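Local coordinates for CBS domain-containing protein (Pyrococcus horikoshii, PDB 2YZI) that is of unknown function but carries a pair of CBS domains, modules that in related proteins often bind adenosine-containing ligands, at residues T55-D58 with I59-V63; V26-A29 with S30-M33; V43-D46 with D47-V51. All coordinates share one frame; numbering follows the deposited sequence.

Interaction 1. Residues T55-D58 with I59-V63; sequences TKSD and IIRRV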
ATOM      1  N   THR B  55       0.616  -2.134  10.190  1.00 16.67           N
ATOM      2  CA  THR B  55       0.223  -1.512   8.930  1.00 17.17           C
ATOM      3  C   THR B  55      -1.265  -1.230   8.882  1.00 16.77           C
ATOM      4  O   THR B  55      -1.991  -1.505   9.830  1.00 16.20           O
ATOM      5  CB  THR B  55       0.553  -2.425   7.742  1.00 16.70           C
ATOM      6  OG1 THR B  55      -0.264  -3.599   7.811  1.00 19.39           O
ATOM      7  CG2 THR B  55       2.018  -2.822   7.764  1.00 14.62           C
ATOM      8  N   LYS B  56      -1.703  -0.663   7.765  1.00 18.82           N
ATOM      9  CA  LYS B  56      -3.108  -0.359   7.556  1.00 18.48           C
ATOM     10  C   LYS B  56      -3.816  -1.698   7.391  1.00 17.75           C
ATOM     11  O   LYS B  56      -4.949  -1.889   7.839  1.00 16.92           O
ATOM     12  CB  LYS B  56      -3.279   0.494   6.296  1.00 18.51           C
ATOM     13  CG  LYS B  56      -2.805   1.940   6.441  1.00 19.19           C
ATOM     14  CD  LYS B  56      -2.990   2.724   5.142  1.00 19.37           C
ATOM     15  CE  LYS B  56      -2.574   4.190   5.296  1.00 19.19           C
ATOM     16  NZ  LYS B  56      -2.691   4.980   4.027  1.00 15.74           N
ATOM     17  N   SER B  57      -3.116  -2.631   6.760  1.00 17.62           N
ATOM     18  CA  SER B  57      -3.653  -3.953   6.536  1.00 19.10           C
ATOM     19  C   SER B  57      -3.946  -4.635   7.868  1.00 21.03           C
ATOM     20  O   SER B  57      -4.974  -5.301   8.004  1.00 22.50           O
ATOM     21  CB  SER B  57      -2.667  -4.786   5.720  1.00 18.43           C
ATOM     22  OG  SER B  57      -3.276  -5.974   5.266  1.00 20.45           O
ATOM     23  N   ASP B  58      -3.051  -4.478   8.843  1.00 22.32           N
ATOM     24  CA  ASP B  58      -3.254  -5.090  10.156  1.00 22.78           C
ATOM     25  C   ASP B  58      -4.537  -4.541  10.750  1.00 22.89           C
ATOM     26  O   ASP B  58      -5.299  -5.267  11.383  1.00 22.54           O
ATOM     27  CB  ASP B  58      -2.100  -4.774  11.114  1.00 22.44           C
ATOM     28  CG  ASP B  58      -0.774  -5.312  10.637  1.00 25.97           C
ATOM     29  OD1 ASP B  58      -0.719  -6.465  10.155  1.00 26.84           O
ATOM     30  OD2 ASP B  58       0.225  -4.582  10.759  1.00 25.78           O
ATOM     31  N   ILE B  59      -4.757  -3.246  10.549  1.00 22.89           N
ATOM     32  CA  ILE B  59      -5.949  -2.575  11.049  1.00 24.37           C
ATOM     33  C   ILE B  59      -7.217  -3.163  10.433  1.00 25.57           C
ATOM     34  O   ILE B  59      -8.225  -3.305  11.117  1.00 25.91           O
ATOM     35  CB  ILE B  59      -5.879  -1.060  10.763  1.00 22.04           C
ATOM     36  CG1 ILE B  59      -4.820  -0.431  11.669  1.00 20.89           C
ATOM     37  CG2 ILE B  59      -7.236  -0.408  10.976  1.00 21.64           C
ATOM     38  CD1 ILE B  59      -4.436   0.974  11.297  1.00 19.18           C
ATOM     39  N   ILE B  60      -7.164  -3.522   9.151  1.00 26.58           N
ATOM     40  CA  ILE B  60      -8.336  -4.096   8.495  1.00 27.32           C
ATOM     41  C   ILE B  60      -8.600  -5.515   9.010  1.00 29.88           C
ATOM     42  O   ILE B  60      -9.720  -5.851   9.384  1.00 28.66           O
ATOM     43  CB  ILE B  60      -8.171  -4.148   6.947  1.00 26.26           C
ATOM     44  CG1 ILE B  60      -8.087  -2.738   6.356  1.00 22.22           C
ATOM     45  CG2 ILE B  60      -9.361  -4.866   6.324  1.00 24.61           C
ATOM     46  CD1 ILE B  60      -9.387  -1.963   6.433  1.00 21.18           C
ATOM     47  N   ARG B  61      -7.553  -6.334   9.048  1.00 31.97           N
ATOM     48  CA  ARG B  61      -7.668  -7.718   9.497  1.00 34.39           C
ATOM     49  C   ARG B  61      -7.871  -7.932  11.003  1.00 34.98           C
ATOM     50  O   ARG B  61      -8.580  -8.854  11.410  1.00 36.20           O
ATOM     51  CB  ARG B  61      -6.437  -8.512   9.057  1.00 36.26           C
ATOM     52  CG  ARG B  61      -6.434  -9.954   9.560  1.00 40.62           C
ATOM     53  CD  ARG B  61      -5.126 -10.690   9.275  1.00 44.75           C
ATOM     54  NE  ARG B  61      -3.979 -10.063   9.925  1.00 48.82           N
ATOM     55  CZ  ARG B  61      -3.343  -8.994   9.458  1.00 50.34           C
ATOM     56  NH1 ARG B  61      -3.734  -8.423   8.325  1.00 52.75           N
ATOM     57  NH2 ARG B  61      -2.315  -8.492  10.124  1.00 51.94           N
ATOM     58  N   ARG B  62      -7.256  -7.096  11.828  1.00 34.76           N
ATOM     59  CA  ARG B  62      -7.374  -7.272  13.270  1.00 35.68           C
ATOM     60  C   ARG B  62      -8.390  -6.379  13.966  1.00 35.37           C
ATOM     61  O   ARG B  62      -8.598  -6.493  15.177  1.00 35.04           O
ATOM     62  CB  ARG B  62      -5.995  -7.123  13.914  1.00 37.19           C
ATOM     63  CG  ARG B  62      -5.032  -8.191  13.431  1.00 41.27           C
ATOM     64  CD  ARG B  62      -3.644  -8.044  14.011  1.00 46.28           C
ATOM     65  NE  ARG B  62      -2.762  -9.098  13.512  1.00 51.33           N
ATOM     66  CZ  ARG B  62      -1.483  -9.234  13.846  1.00 51.47           C
ATOM     67  NH1 ARG B  62      -0.920  -8.378  14.687  1.00 52.67           N
ATOM     68  NH2 ARG B  62      -0.766 -10.229  13.338  1.00 52.67           N
ATOM     69  N   VAL B  63      -9.035  -5.502  13.201  1.00 34.30           N
ATOM     70  CA  VAL B  63     -10.037  -4.616  13.769  1.00 34.41           C
ATOM     71  C   VAL B  63     -11.364  -4.701  13.012  1.00 34.97           C
ATOM     72  O   VAL B  63     -12.351  -5.179  13.560  1.00 35.76           O
ATOM     73  CB  VAL B  63      -9.544  -3.149  13.788  1.00 33.19           C
ATOM     74  CG1 VAL B  63     -10.605  -2.250  14.412  1.00 32.76           C
ATOM     75  CG2 VAL B  63      -8.239  -3.044  14.578  1.00 33.46           C
TER
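With CG anti to its carbonyl carbon (chi1 -62°), D58 leans its carboxylate back over the helix start, while R61, whose CG lies anti to the backbone N and whose chain bends at chi3 (61°), swings its guanidinium alongside; the two side chains run the same way. The motif is a capping box at the N-terminus of helix 56-64, in the first CBS domain. T55, the N-cap residue, accepts from D58 N at OG1 over 3.1 Å, and T55 N returns a bond of 2.5 Å to D58 OD2, meeting it on the anti side and somewhat out of the carboxylate plane. The other oxygen serves the next turn: R61 NH2 donates to D58 OD1, which uses its anti lone pair, in a salt bridge. Both carboxylate oxygens therefore have a donor, which fixes the rotation of the group. Backbone bonds continue the helix, with I60 N to K56 O at 3.0 Å. K56 NZ and S57 OG bond instead to S57 and K56 of the second subunit, placing this turn at the dimer interface. The carboxylate and guanidinium planes stand 82° apart, yet D58 OD1 lies at the guanidinium edge, 2.6 Å from R61 NH2.

Interaction 2. Residues V26-A29 with S30-M33; sequences VQEA and SRLM
Helix 26-35, the crossover helix of a beta-alpha-beta unit between parallel strands 19-20 and 40-44, carries an i to i+3 salt bridge from E28 to R31. R31 grips the carboxylate side-on with two nitrogens, one to each oxygen: NE reaches E28 OE1 at 3.0 Å with a nearly straight N-H...O angle of 172°, and NH2 reaches E28 OE2 at 2.7 Å. Both oxygens use their syn lone pairs, and the two planes are only 29° apart, the geometry expected of a bidentate pair. E28 gets there by a bend at chi2 (41°), which brings its end back alongside the arginine. R31 NH1 makes a further salt bridge with E35 one turn on, so all three guanidinium nitrogens have a carboxylate partner, which probably limits the group's freedom to turn.

On another side of the helix S30 folds its OG onto V26 O at 2.9 Å. That carbonyl also accepts from S30 N at 2.9 Å, and the two donors come from opposite faces of its plane, which lets one oxygen take both; the buried hydroxyl thereby spends its proton on a backbone carbonyl one turn back. Further along, M33, a selenomethionine, passes CG 3.2 Å from A29 O. A29 and M33 pack on L41 of strand 40-44, V26, S30 and M33 meet I59 of helix 56-64, and S30 and R31 touch I64 and V65 of the second subunit.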
ATOM      1  N   VAL B  26      -6.456   3.019  17.789  1.00 24.02           N
ATOM      2  CA  VAL B  26      -6.440   2.682  16.376  1.00 25.49           C
ATOM      3  C   VAL B  26      -7.022   3.815  15.546  1.00 27.50           C
ATOM      4  O   VAL B  26      -6.522   4.117  14.468  1.00 27.55           O
ATOM      5  CB  VAL B  26      -7.228   1.385  16.113  1.00 25.25           C
ATOM      6  CG1 VAL B  26      -7.377   1.154  14.623  1.00 24.81           C
ATOM      7  CG2 VAL B  26      -6.506   0.208  16.756  1.00 24.91           C
ATOM      8  N   GLN B  27      -8.064   4.458  16.063  1.00 29.28           N
ATOM      9  CA  GLN B  27      -8.691   5.557  15.343  1.00 29.38           C
ATOM     10  C   GLN B  27      -7.732   6.734  15.171  1.00 29.29           C
ATOM     11  O   GLN B  27      -7.651   7.319  14.094  1.00 31.23           O
ATOM     12  CB  GLN B  27      -9.953   6.015  16.066  1.00 30.78           C
ATOM     13  CG  GLN B  27     -10.972   6.638  15.132  1.00 33.32           C
ATOM     14  CD  GLN B  27     -12.176   7.202  15.859  1.00 34.21           C
ATOM     15  OE1 GLN B  27     -12.813   6.516  16.660  1.00 36.48           O
ATOM     16  NE2 GLN B  27     -12.501   8.457  15.576  1.00 35.19           N
ATOM     17  N   GLU B  28      -6.999   7.076  16.225  1.00 28.73           N
ATOM     18  CA  GLU B  28      -6.046   8.181  16.156  1.00 26.67           C
ATOM     19  C   GLU B  28      -4.870   7.827  15.249  1.00 26.42           C
ATOM     20  O   GLU B  28      -4.444   8.638  14.428  1.00 25.43           O
ATOM     21  CB  GLU B  28      -5.546   8.529  17.560  1.00 27.52           C
ATOM     22  CG  GLU B  28      -4.355   9.476  17.595  1.00 30.41           C
ATOM     23  CD  GLU B  28      -4.456  10.615  16.591  1.00 32.82           C
ATOM     24  OE1 GLU B  28      -5.576  11.113  16.346  1.00 34.60           O
ATOM     25  OE2 GLU B  28      -3.409  11.025  16.050  1.00 34.83           O
ATOM     26  N   ALA B  29      -4.342   6.618  15.407  1.00 24.86           N
ATOM     27  CA  ALA B  29      -3.238   6.167  14.574  1.00 24.35           C
ATOM     28  C   ALA B  29      -3.670   6.225  13.098  1.00 24.51           C
ATOM     29  O   ALA B  29      -2.889   6.609  12.222  1.00 23.14           O
ATOM     30  CB  ALA B  29      -2.844   4.745  14.960  1.00 25.78           C
ATOM     31  N   SER B  30      -4.920   5.854  12.827  1.00 24.15           N
ATOM     32  CA  SER B  30      -5.439   5.893  11.462  1.00 23.89           C
ATOM     33  C   SER B  30      -5.421   7.310  10.892  1.00 24.20           C
ATOM     34  O   SER B  30      -5.053   7.515   9.737  1.00 23.11           O
ATOM     35  CB  SER B  30      -6.871   5.348  11.402  1.00 23.38           C
ATOM     36  OG  SER B  30      -6.898   3.940  11.550  1.00 24.30           O
ATOM     37  N   ARG B  31      -5.816   8.283  11.706  1.00 24.38           N
ATOM     38  CA  ARG B  31      -5.847   9.666  11.260  1.00 25.28           C
ATOM     39  C   ARG B  31      -4.439  10.169  10.994  1.00 26.02           C
ATOM     40  O   ARG B  31      -4.183  10.837   9.991  1.00 26.69           O
ATOM     41  CB  ARG B  31      -6.512  10.560  12.303  1.00 26.68           C
ATOM     42  CG  ARG B  31      -6.631  12.013  11.871  1.00 26.74           C
ATOM     43  CD  ARG B  31      -6.756  12.893  13.079  1.00 31.42           C
ATOM     44  NE  ARG B  31      -5.566  12.802  13.921  1.00 31.77           N
ATOM     45  CZ  ARG B  31      -4.401  13.365  13.626  1.00 31.16           C
ATOM     46  NH1 ARG B  31      -4.262  14.067  12.507  1.00 31.15           N
ATOM     47  NH2 ARG B  31      -3.377  13.225  14.451  1.00 31.00           N
ATOM     48  N   LEU B  32      -3.532   9.850  11.906  1.00 25.67           N
ATOM     49  CA  LEU B  32      -2.141  10.253  11.764  1.00 27.41           C
ATOM     50  C   LEU B  32      -1.553   9.695  10.460  1.00 29.17           C
ATOM     51  O   LEU B  32      -0.797  10.380   9.765  1.00 26.52           O
ATOM     52  CB  LEU B  32      -1.340   9.753  12.968  1.00 26.63           C
ATOM     53  CG  LEU B  32       0.140  10.115  13.077  1.00 27.66           C
ATOM     54  CD1 LEU B  32       0.332  11.625  13.083  1.00 25.99           C
ATOM     55  CD2 LEU B  32       0.692   9.497  14.359  1.00 26.49           C
HETATM   56  N   MSE B  33      -1.913   8.454  10.132  1.00 37.95           N
HETATM   57  CA  MSE B  33      -1.419   7.806   8.920  1.00 35.20           C
HETATM   58  C   MSE B  33      -1.933   8.495   7.663  1.00 34.68           C
HETATM   59  O   MSE B  33      -1.201   8.660   6.688  1.00 34.63           O
HETATM   60  CB  MSE B  33      -1.842   6.334   8.887  1.00 34.05           C
HETATM   61  CG  MSE B  33      -1.122   5.432   9.872  1.00 36.10           C
HETATM   62 SE   MSE B  33      -2.049   3.718   9.959  1.00 38.94          SE
HETATM   63  CE  MSE B  33      -0.751   2.596   9.036  1.00 36.06           C
TER

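Interaction 3. Residues V43-D46 with D47-V51; sequences VIND and DGNVV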
ATOM      1  N   VAL B  43       5.676   1.466  17.059  1.00 16.93           N
ATOM      2  CA  VAL B  43       5.163   1.846  18.369  1.00 16.07           C
ATOM      3  C   VAL B  43       6.348   1.955  19.320  1.00 17.70           C
ATOM      4  O   VAL B  43       7.158   1.033  19.415  1.00 19.00           O
ATOM      5  CB  VAL B  43       4.182   0.794  18.901  1.00 14.86           C
ATOM      6  CG1 VAL B  43       3.576   1.265  20.233  1.00 15.04           C
ATOM      7  CG2 VAL B  43       3.101   0.533  17.856  1.00 13.43           C
ATOM      8  N   ILE B  44       6.443   3.079  20.025  1.00 18.90           N
ATOM      9  CA  ILE B  44       7.558   3.321  20.937  1.00 19.68           C
ATOM     10  C   ILE B  44       7.136   3.408  22.401  1.00 19.29           C
ATOM     11  O   ILE B  44       6.141   4.055  22.720  1.00 19.02           O
ATOM     12  CB  ILE B  44       8.280   4.628  20.540  1.00 20.79           C
ATOM     13  CG1 ILE B  44       8.944   4.457  19.176  1.00 23.03           C
ATOM     14  CG2 ILE B  44       9.310   5.006  21.567  1.00 20.70           C
ATOM     15  CD1 ILE B  44       7.967   4.349  18.036  1.00 25.54           C
ATOM     16  N   ASN B  45       7.879   2.752  23.286  1.00 18.99           N
ATOM     17  CA  ASN B  45       7.555   2.806  24.715  1.00 21.69           C
ATOM     18  C   ASN B  45       8.091   4.111  25.323  1.00 22.57           C
ATOM     19  O   ASN B  45       8.731   4.902  24.633  1.00 21.20           O
ATOM     20  CB  ASN B  45       8.139   1.604  25.471  1.00 21.48           C
ATOM     21  CG  ASN B  45       9.654   1.557  25.425  1.00 21.26           C
ATOM     22  OD1 ASN B  45      10.321   2.588  25.449  1.00 22.02           O
ATOM     23  ND2 ASN B  45      10.205   0.349  25.374  1.00 22.36           N
ATOM     24  N   ASP B  46       7.847   4.319  26.616  1.00 26.01           N
ATOM     25  CA  ASP B  46       8.276   5.545  27.290  1.00 29.78           C
ATOM     26  C   ASP B  46       9.777   5.776  27.353  1.00 30.10           C
ATOM     27  O   ASP B  46      10.213   6.875  27.680  1.00 29.98           O
ATOM     28  CB  ASP B  46       7.697   5.613  28.709  1.00 32.45           C
ATOM     29  CG  ASP B  46       6.178   5.682  28.718  1.00 35.99           C
ATOM     30  OD1 ASP B  46       5.610   6.453  27.913  1.00 36.63           O
ATOM     31  OD2 ASP B  46       5.551   4.972  29.537  1.00 38.80           O
ATOM     32  N   ASP B  47      10.568   4.752  27.058  1.00 30.79           N
ATOM     33  CA  ASP B  47      12.013   4.910  27.075  1.00 31.82           C
ATOM     34  C   ASP B  47      12.556   5.228  25.682  1.00 30.86           C
ATOM     35  O   ASP B  47      13.764   5.348  25.491  1.00 32.89           O
ATOM     36  CB  ASP B  47      12.690   3.659  27.638  1.00 33.90           C
ATOM     37  CG  ASP B  47      12.454   3.490  29.131  1.00 36.45           C
ATOM     38  OD1 ASP B  47      12.459   4.512  29.851  1.00 35.05           O
ATOM     39  OD2 ASP B  47      12.274   2.340  29.589  1.00 37.74           O
ATOM     40  N   GLY B  48      11.647   5.370  24.720  1.00 29.09           N
ATOM     41  CA  GLY B  48      12.024   5.703  23.358  1.00 26.48           C
ATOM     42  C   GLY B  48      12.393   4.536  22.464  1.00 25.70           C
ATOM     43  O   GLY B  48      12.985   4.732  21.404  1.00 26.88           O
ATOM     44  N   ASN B  49      12.033   3.325  22.861  1.00 22.73           N
ATOM     45  CA  ASN B  49      12.391   2.160  22.066  1.00 22.19           C
ATOM     46  C   ASN B  49      11.220   1.536  21.337  1.00 20.92           C
ATOM     47  O   ASN B  49      10.086   1.599  21.800  1.00 23.47           O
ATOM     48  CB  ASN B  49      13.068   1.117  22.954  1.00 23.08           C
ATOM     49  CG  ASN B  49      14.152   1.719  23.825  1.00 23.85           C
ATOM     50  OD1 ASN B  49      14.943   2.537  23.367  1.00 25.75           O
ATOM     51  ND2 ASN B  49      14.197   1.313  25.087  1.00 23.56           N
ATOM     52  N   VAL B  50      11.501   0.935  20.185  1.00 18.55           N
ATOM     53  CA  VAL B  50      10.450   0.302  19.413  1.00 16.76           C
ATOM     54  C   VAL B  50       9.970  -0.963  20.104  1.00 16.76           C
ATOM     55  O   VAL B  50      10.756  -1.871  20.398  1.00 17.67           O
ATOM     56  CB  VAL B  50      10.907  -0.066  17.996  1.00 16.49           C
ATOM     57  CG1 VAL B  50       9.744  -0.707  17.240  1.00 11.94           C
ATOM     58  CG2 VAL B  50      11.408   1.171  17.267  1.00 13.55           C
ATOM     59  N   VAL B  51       8.672  -1.003  20.367  1.00 16.43           N
ATOM     60  CA  VAL B  51       8.050  -2.136  21.019  1.00 16.09           C
ATOM     61  C   VAL B  51       7.092  -2.820  20.068  1.00 14.89           C
ATOM     62  O   VAL B  51       6.627  -3.918  20.338  1.00 15.45           O
ATOM     63  CB  VAL B  51       7.271  -1.693  22.262  1.00 18.13           C
ATOM     64  CG1 VAL B  51       8.244  -1.280  23.371  1.00 19.19           C
ATOM     65  CG2 VAL B  51       6.364  -0.527  21.904  1.00 18.59           C
TER
HETATM   66  O   HOH W   1      13.082  -0.267  26.557  1.00 16.97           O
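N45 OD1 is gripped by two backbone donors of the segment that follows it: D47 N at 2.7 Å and N49 N at 3.2 Å, arriving from opposite faces of the amide plane. The second bond is nearly straight (N-H...O 170°), although its donor stands well above that plane. A chi1 of 63° sets CG between the backbone N and the carbonyl carbon and thereby directs OD1 into the loop. The loop is the connection of the beta hairpin formed by strands 40-44 and 50-55, and it contains a type I turn from N45 to G48, closed by G48 N on N45 O at 3.0 Å. G48 has a positive phi of 86°, at which a CB would be jammed against the preceding carbonyl. An alanine in place of N45 is likely to leave D47 N and N49 N without their shared acceptor and set the loop free to move. At the strand ends, I44 and V50 form an antiparallel non-hydrogen-bonded pair, flanked by N45 N to N49 O at 2.9 Å and V51 N to V43 O at 2.7 Å. The amide ND2 of N45 donates to a water at 3.2 Å, while V43 CG1 packs on V51 CG2 at 3.7 Å.

How the interactions relate
All three contacts fall in the first CBS domain and follow one another along the chain as interaction 2, interaction 3 and interaction 1. Helix 26-35 leads into strand 40-44, the hairpin turns into strand 50-55, and that strand passes directly into helix 56-64. Interactions 1 and 2 have centres about 12 Å apart and touch: K56 CG meets M33 CE at 3.4 Å, and I59 CD1 packs near M33 SE, so the two helices lie against each other. Both also touch the second subunit, which implicates this helix pair in the dimer. Interaction 3 lies at the outer end of the hairpin, its centre about 21 Å from that of interaction 1 and 18 Å from that of interaction 2, with no subunit contact.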